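Local coordinates for protein malonyl-CoA decarboxylase (Rhodopseudomonas palustris, PDB 4KSA) that probably catalyses the decarboxylation of malonyl-CoA, releasing acetyl-CoA and carbon dioxide, at residues A[32-36]-A[37-41]; A[283-286]-A[287-291]; A[325-328]-A[329-333]. One frame throughout, in Å; residues are numbered along the deposited sequence.

Contact 1 (A[32-36]-A[37-41]); sequences QPMSG and DELIA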
loop_
_atom_site.group_PDB
_atom_site.type_symbol
_atom_site.label_atom_id
_atom_site.label_comp_id
_atom_site.label_asym_id
_atom_site.label_seq_id
_atom_site.Cartn_x
_atom_site.Cartn_y
_atom_site.Cartn_z
ATOM N N GLN A 32 7.218 -20.406 -31.557
ATOM C CA GLN A 32 7.264 -21.636 -32.350
ATOM C C GLN A 32 8.572 -22.377 -32.028
ATOM O O GLN A 32 9.486 -21.793 -31.441
ATOM C CB GLN A 32 7.205 -21.302 -33.848
ATOM C CG GLN A 32 6.106 -22.024 -34.628
ATOM C CD GLN A 32 6.636 -22.841 -35.809
ATOM O OE1 GLN A 32 5.877 -23.231 -36.704
ATOM N NE2 GLN A 32 7.937 -23.114 -35.807
ATOM N N PRO A 33 8.672 -23.672 -32.399
ATOM C CA PRO A 33 9.873 -24.476 -32.142
ATOM C C PRO A 33 11.021 -24.165 -33.101
ATOM O O PRO A 33 10.850 -24.172 -34.319
ATOM C CB PRO A 33 9.369 -25.902 -32.305
ATOM C CG PRO A 33 8.395 -25.759 -33.418
ATOM C CD PRO A 33 7.620 -24.512 -32.999
HETATM N N MSE A 34 12.194 -23.906 -32.539
HETATM C CA MSE A 34 13.361 -23.594 -33.342
HETATM C C MSE A 34 14.445 -24.640 -33.171
HETATM O O MSE A 34 14.465 -25.395 -32.200
HETATM C CB MSE A 34 13.908 -22.225 -32.956
HETATM C CG MSE A 34 12.833 -21.161 -32.900
HETATM SE SE MSE A 34 13.503 -19.353 -32.855
HETATM C CE MSE A 34 13.363 -18.954 -34.758
ATOM N N SER A 35 15.343 -24.687 -34.138
ATOM C CA SER A 35 16.443 -25.623 -34.097
ATOM C C SER A 35 17.596 -24.931 -33.393
ATOM O O SER A 35 17.633 -23.708 -33.303
ATOM C CB SER A 35 16.859 -25.985 -35.512
ATOM O OG SER A 35 17.255 -24.822 -36.213
ATOM N N GLY A 36 18.540 -25.712 -32.892
ATOM C CA GLY A 36 19.670 -25.119 -32.218
ATOM C C GLY A 36 20.302 -24.034 -33.070
ATOM O O GLY A 36 20.677 -22.976 -32.558
ATOM N N ASP A 37 20.406 -24.287 -34.375
ATOM C CA ASP A 37 21.017 -23.336 -35.301
ATOM C C ASP A 37 20.276 -22.006 -35.388
ATOM O O ASP A 37 20.890 -20.936 -35.306
ATOM C CB ASP A 37 21.131 -23.956 -36.695
ATOM C CG ASP A 37 21.927 -25.254 -36.693
ATOM O OD1 ASP A 37 21.382 -26.290 -36.235
ATOM O OD2 ASP A 37 23.099 -25.236 -37.134
ATOM N N GLU A 38 18.961 -22.065 -35.559
ATOM C CA GLU A 38 18.174 -20.846 -35.629
ATOM C C GLU A 38 18.386 -20.014 -34.357
ATOM O O GLU A 38 18.667 -18.815 -34.438
ATOM C CB GLU A 38 16.699 -21.190 -35.784
ATOM C CG GLU A 38 16.363 -21.965 -37.047
ATOM C CD GLU A 38 14.951 -22.509 -37.012
ATOM O OE1 GLU A 38 14.005 -21.703 -36.868
ATOM O OE2 GLU A 38 14.786 -23.740 -37.117
ATOM N N LEU A 39 18.255 -20.661 -33.192
ATOM C CA LEU A 39 18.436 -20.001 -31.893
ATOM C C LEU A 39 19.810 -19.344 -31.815
ATOM O O LEU A 39 19.954 -18.232 -31.304
ATOM C CB LEU A 39 18.267 -21.009 -30.738
ATOM C CG LEU A 39 16.845 -21.515 -30.424
ATOM C CD1 LEU A 39 16.870 -22.676 -29.463
ATOM C CD2 LEU A 39 16.037 -20.378 -29.834
ATOM N N ILE A 40 20.824 -20.028 -32.325
ATOM C CA ILE A 40 22.162 -19.472 -32.310
ATOM C C ILE A 40 22.215 -18.275 -33.263
ATOM O O ILE A 40 22.788 -17.236 -32.940
ATOM C CB ILE A 40 23.195 -20.522 -32.729
ATOM C CG1 ILE A 40 23.096 -21.714 -31.792
ATOM C CG2 ILE A 40 24.602 -19.951 -32.656
ATOM C CD1 ILE A 40 23.988 -22.846 -32.181
ATOM N N ALA A 41 21.618 -18.418 -34.439
ATOM C CA ALA A 41 21.606 -17.324 -35.401
ATOM C C ALA A 41 20.960 -16.105 -34.759
ATOM O O ALA A 41 21.472 -14.991 -34.849
ATOM C CB ALA A 41 20.823 -17.725 -36.630
#
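S35 and E38 form a capping box at the start of helix 36-48. S35 is the N-cap residue. Its OG accepts from the backbone N of E38 in a nearly straight but weak bond of 3.3 Å. The return half of the box, from the backbone N of S35 to E38 OE2, is also weak, at 3.2 Å and 149°. A third bond ties the two side chains directly. S35 OG donates to E38 OE2 over 2.8 Å, coming to the anti side of that oxygen and 24° out of the carboxylate plane. E38 OE2 thus takes two donors from S35, one from the backbone and one from the side chain. The S35 chi1 of 60°, with OG between its own backbone N and carbonyl carbon, puts the hydroxyl within reach of both E38 N and E38 OE2. The E38 chain runs back over the first turn from CB, with CG beside its own backbone N, and so leads back to S35.

Selenomethionine M34, the residue before the N-cap, adds apolar contact. Its CB meets CG of L39 at 3.9 Å, five residues on. This is the spacing of a hydrophobic staple, with the capping box between its two ends. Farther out, the M34 chain bends at chi3, and its CE lies 3.5 Å from E38 OE1, the carboxylate oxygen not used in the box. The helix then takes up its regular bonding: L39 N donates to S35 O, 3.1 Å. The carboxylate of E38, close to the N-terminus of the helix, would probably interact favourably with the helix dipole. Helix 71-83 lies against this turn: D73 accepts from G36 N, and L39 and I40 pack on F77.

Contact 2 (A[283-286]-A[287-291]); sequences FLIK and QVVEE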
loop_
_atom_site.group_PDB
_atom_site.type_symbol
_atom_site.label_atom_id
_atom_site.label_comp_id
_atom_site.label_asym_id
_atom_site.label_seq_id
_atom_site.Cartn_x
_atom_site.Cartn_y
_atom_site.Cartn_z
ATOM N N PHE A 283 22.528 -13.382 6.958
ATOM C CA PHE A 283 21.625 -13.071 8.049
ATOM C C PHE A 283 20.160 -13.261 7.715
ATOM O O PHE A 283 19.317 -12.417 8.008
ATOM C CB PHE A 283 21.927 -11.664 8.530
ATOM C CG PHE A 283 23.338 -11.504 8.976
ATOM C CD1 PHE A 283 23.753 -12.031 10.195
ATOM C CD2 PHE A 283 24.275 -10.901 8.157
ATOM C CE1 PHE A 283 25.090 -11.958 10.593
ATOM C CE2 PHE A 283 25.623 -10.818 8.542
ATOM C CZ PHE A 283 26.032 -11.348 9.761
ATOM N N LEU A 284 19.869 -14.406 7.115
ATOM C CA LEU A 284 18.509 -14.734 6.747
ATOM C C LEU A 284 17.716 -15.163 7.958
ATOM O O LEU A 284 16.661 -14.609 8.237
ATOM C CB LEU A 284 18.485 -15.852 5.700
ATOM C CG LEU A 284 19.131 -15.604 4.337
ATOM C CD1 LEU A 284 18.694 -16.749 3.453
ATOM C CD2 LEU A 284 18.691 -14.267 3.723
ATOM N N ILE A 285 18.216 -16.157 8.680
ATOM C CA ILE A 285 17.513 -16.642 9.860
ATOM C C ILE A 285 17.359 -15.521 10.900
ATOM O O ILE A 285 16.388 -15.470 11.659
ATOM C CB ILE A 285 18.252 -17.854 10.447
ATOM C CG1 ILE A 285 18.352 -18.947 9.373
ATOM C CG2 ILE A 285 17.517 -18.379 11.690
ATOM C CD1 ILE A 285 17.025 -19.550 8.993
ATOM N N LYS A 286 18.315 -14.607 10.906
ATOM C CA LYS A 286 18.267 -13.475 11.811
ATOM C C LYS A 286 16.915 -12.781 11.615
ATOM O O LYS A 286 16.154 -12.565 12.563
ATOM C CB LYS A 286 19.393 -12.509 11.472
ATOM C CG LYS A 286 20.030 -11.851 12.653
ATOM C CD LYS A 286 19.183 -10.751 13.223
ATOM C CE LYS A 286 20.043 -9.908 14.140
ATOM N NZ LYS A 286 21.297 -9.492 13.446
ATOM N N GLN A 287 16.607 -12.461 10.366
ATOM C CA GLN A 287 15.359 -11.799 10.062
ATOM C C GLN A 287 14.134 -12.605 10.479
ATOM O O GLN A 287 13.197 -12.055 11.048
ATOM C CB GLN A 287 15.311 -11.482 8.579
ATOM C CG GLN A 287 16.525 -10.710 8.117
ATOM C CD GLN A 287 16.446 -10.370 6.654
ATOM O OE1 GLN A 287 15.578 -9.604 6.230
ATOM N NE2 GLN A 287 17.342 -10.948 5.866
ATOM N N VAL A 288 14.134 -13.903 10.201
ATOM C CA VAL A 288 13.001 -14.740 10.573
ATOM C C VAL A 288 12.835 -14.783 12.086
ATOM O O VAL A 288 11.714 -14.869 12.587
ATOM C CB VAL A 288 13.161 -16.185 10.048
ATOM C CG1 VAL A 288 11.986 -17.051 10.493
ATOM C CG2 VAL A 288 13.263 -16.169 8.532
ATOM N N VAL A 289 13.940 -14.716 12.826
ATOM C CA VAL A 289 13.844 -14.758 14.285
ATOM C C VAL A 289 13.305 -13.444 14.823
ATOM O O VAL A 289 12.383 -13.440 15.642
ATOM C CB VAL A 289 15.213 -15.065 14.966
ATOM C CG1 VAL A 289 15.171 -14.633 16.420
ATOM C CG2 VAL A 289 15.505 -16.562 14.905
ATOM N N GLU A 290 13.878 -12.334 14.358
ATOM C CA GLU A 290 13.435 -11.016 14.798
ATOM C C GLU A 290 11.952 -10.868 14.481
ATOM O O GLU A 290 11.224 -10.198 15.214
ATOM C CB GLU A 290 14.257 -9.914 14.118
ATOM C CG GLU A 290 15.751 -10.048 14.426
ATOM C CD GLU A 290 16.628 -8.905 13.899
ATOM O OE1 GLU A 290 16.643 -8.658 12.668
ATOM O OE2 GLU A 290 17.319 -8.262 14.726
ATOM N N GLU A 291 11.491 -11.515 13.414
ATOM C CA GLU A 291 10.080 -11.433 13.057
ATOM C C GLU A 291 9.209 -12.172 14.064
ATOM O O GLU A 291 8.269 -11.602 14.611
ATOM C CB GLU A 291 9.835 -11.993 11.655
ATOM C CG GLU A 291 8.370 -12.373 11.382
ATOM C CD GLU A 291 7.393 -11.192 11.450
ATOM O OE1 GLU A 291 6.165 -11.444 11.543
ATOM O OE2 GLU A 291 7.848 -10.021 11.396
#
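K286 and E290 lie one turn apart on helix 284-295, and the aliphatic part of K286 lies against the E290 carboxylate. The bend of the K286 chain at chi2 (-76°) brings CD beside that carboxylate. The bend at chi4 (51°) sets the direction of NZ. The E290 chain sets out with CG beside its own backbone N. The charged ends do not close up: K286 NZ is 4.4 Å from E290 OE2, beyond a salt bridge. K286 NZ also has a long, weak ion pair with E422.

Q287 turns back toward the helix start. Its CG stands beside the backbone N (chi1 -53°), and the chain is extended beyond it. NE2 of Q287 therefore reaches F283 O, the carbonyl of the N-cap residue, at 3.3 Å. That oxygen lies close to the Q287 amide plane, but the donor stands above the carbonyl plane. On another side of the helix, I285 CG2 and V289 CG2 meet loosely at 4.2 Å. Main-chain bonds such as E290 N to K286 O, 2.9 Å, run underneath.

The helix is the crossover of a beta-alpha-beta unit between strands 262-270 and 301-304. I285, V288 and V289 pack on F265 of the first strand, V288 also covers Y217 and F219 of strand 214-220, and F283 and K286 face helix 421-431.

Contact 3 (A[325-328]-A[329-333]); sequences TLLD and ASART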
loop_
_atom_site.group_PDB
_atom_site.type_symbol
_atom_site.label_atom_id
_atom_site.label_comp_id
_atom_site.label_asym_id
_atom_site.label_seq_id
_atom_site.Cartn_x
_atom_site.Cartn_y
_atom_site.Cartn_z
ATOM N N THR A 325 41.856 -41.749 10.655
ATOM C CA THR A 325 42.442 -40.965 11.736
ATOM C C THR A 325 41.989 -41.445 13.117
ATOM O O THR A 325 42.811 -41.624 14.006
ATOM C CB THR A 325 42.072 -39.455 11.595
ATOM O OG1 THR A 325 42.222 -39.039 10.223
ATOM C CG2 THR A 325 42.965 -38.598 12.513
ATOM N N LEU A 326 40.685 -41.633 13.306
ATOM C CA LEU A 326 40.204 -42.088 14.600
ATOM C C LEU A 326 39.131 -43.159 14.522
ATOM O O LEU A 326 37.940 -42.907 14.701
ATOM C CB LEU A 326 39.691 -40.925 15.461
ATOM C CG LEU A 326 39.513 -41.288 16.956
ATOM C CD1 LEU A 326 40.647 -40.661 17.785
ATOM C CD2 LEU A 326 38.146 -40.813 17.465
ATOM N N LEU A 327 39.597 -44.365 14.243
ATOM C CA LEU A 327 38.776 -45.553 14.175
ATOM C C LEU A 327 39.702 -46.674 14.608
ATOM O O LEU A 327 40.492 -47.184 13.807
ATOM C CB LEU A 327 38.280 -45.824 12.756
ATOM C CG LEU A 327 37.082 -45.016 12.270
ATOM C CD1 LEU A 327 36.601 -45.602 10.946
ATOM C CD2 LEU A 327 35.970 -45.057 13.309
ATOM N N ASP A 328 39.636 -47.020 15.891
ATOM C CA ASP A 328 40.454 -48.099 16.424
ATOM C C ASP A 328 39.726 -49.425 16.176
ATOM O O ASP A 328 38.617 -49.444 15.627
ATOM C CB ASP A 328 40.726 -47.894 17.926
ATOM C CG ASP A 328 39.453 -47.762 18.757
ATOM O OD1 ASP A 328 38.479 -48.504 18.504
ATOM O OD2 ASP A 328 39.439 -46.924 19.684
ATOM N N ALA A 329 40.350 -50.530 16.565
ATOM C CA ALA A 329 39.743 -51.840 16.364
ATOM C C ALA A 329 38.307 -51.923 16.925
ATOM O O ALA A 329 37.412 -52.478 16.286
ATOM C CB ALA A 329 40.638 -52.918 16.984
ATOM N N SER A 330 38.097 -51.362 18.114
ATOM C CA SER A 330 36.783 -51.368 18.762
ATOM C C SER A 330 35.738 -50.693 17.877
ATOM O O SER A 330 34.753 -51.316 17.446
ATOM C CB SER A 330 36.853 -50.618 20.095
ATOM O OG SER A 330 38.035 -50.939 20.812
ATOM N N ALA A 331 35.969 -49.403 17.628
ATOM C CA ALA A 331 35.092 -48.586 16.799
ATOM C C ALA A 331 34.697 -49.334 15.545
ATOM O O ALA A 331 33.522 -49.542 15.274
ATOM C CB ALA A 331 35.792 -47.305 16.430
ATOM N N ARG A 332 35.692 -49.735 14.774
ATOM C CA ARG A 332 35.433 -50.465 13.552
ATOM C C ARG A 332 34.508 -51.642 13.831
ATOM O O ARG A 332 33.536 -51.871 13.102
ATOM C CB ARG A 332 36.758 -50.937 12.949
ATOM C CG ARG A 332 37.602 -49.791 12.411
ATOM C CD ARG A 332 38.987 -50.248 12.027
ATOM N NE ARG A 332 39.743 -49.226 11.307
ATOM C CZ ARG A 332 39.406 -48.741 10.113
ATOM N NH1 ARG A 332 38.311 -49.170 9.485
ATOM N NH2 ARG A 332 40.183 -47.839 9.533
ATOM N N THR A 333 34.795 -52.370 14.904
ATOM C CA THR A 333 33.991 -53.526 15.276
ATOM C C THR A 333 32.537 -53.159 15.568
ATOM O O THR A 333 31.622 -53.798 15.051
ATOM C CB THR A 333 34.573 -54.224 16.512
ATOM O OG1 THR A 333 35.989 -54.376 16.356
ATOM C CG2 THR A 333 33.942 -55.596 16.685
#
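D328 is the N-cap of helix 329-335, and its carboxylate caps the first turn. Its OD1 accepts from the backbone N of A331 at 2.8 Å. The bond is nearly straight, 166° at the hydrogen, and the donor meets OD1 nearly along its C-O axis. D328 CG stands between its own backbone N and carbonyl carbon (chi1 56°), and this folds the carboxylate back over the helix start. OD1 of D328 also lies 2.9 Å from the backbone N of S330, so the oxygen sits close to two amides of the first turn. The negative charge would probably be favoured at this end of the helix. The backbone of D328 joins in as well: R332 N donates to D328 O at 3.1 Å, the first regular bond of the turn.

The side chain of R332 can be followed outward from there. CB rests on D328 O. CG, beside its own backbone N, stays near the same oxygen and also reaches L327 CB. The chain is then extended as far as NE, and this carries it back along the residues that precede the helix. CD of R332 is 3.7 Å from D328 O and 3.8 Å from L327 O, with both oxygens to the same side of it. NE of R332 makes a weak, strongly bent bond to L327 O, 3.3 Å. At CZ the guanidinium lies with one face over L327 CB, which is offset toward the rim. The two terminal nitrogens pass beyond this turn: NH1 donates to R319 O and NH2 to N321 O, tying the helix to the end of helix 311-320 and the residues after it.

The buried side chain of L327 packs on L360 of helix 347-367. Beside it A331 packs on I356 of the same helix, and L327 CD2 meets A331 CB at 3.9 Å.

How the contacts relate
Each contact lies at the start of a different helix, and no two of them touch. Contacts 1 and 3 are peripheral, with centres about 59 Å apart. Contact 2 is more central, on a helix packed against the sheet. In both outer contacts a side chain caps the first turn: a serine hydroxyl paired with a glutamate in contact 1, an aspartate carboxylate in contact 3. Contact 2 has a phenylalanine at the cap position; N386, from elsewhere in the chain, accepts from the first amides, and a glutamine donates to the phenylalanine carbonyl. Apolar side chains of contact 2 pack mainly on strands 262-270 and 214-220; those of contacts 1 and 3 lie largely on helices, 71-83 and 347-367.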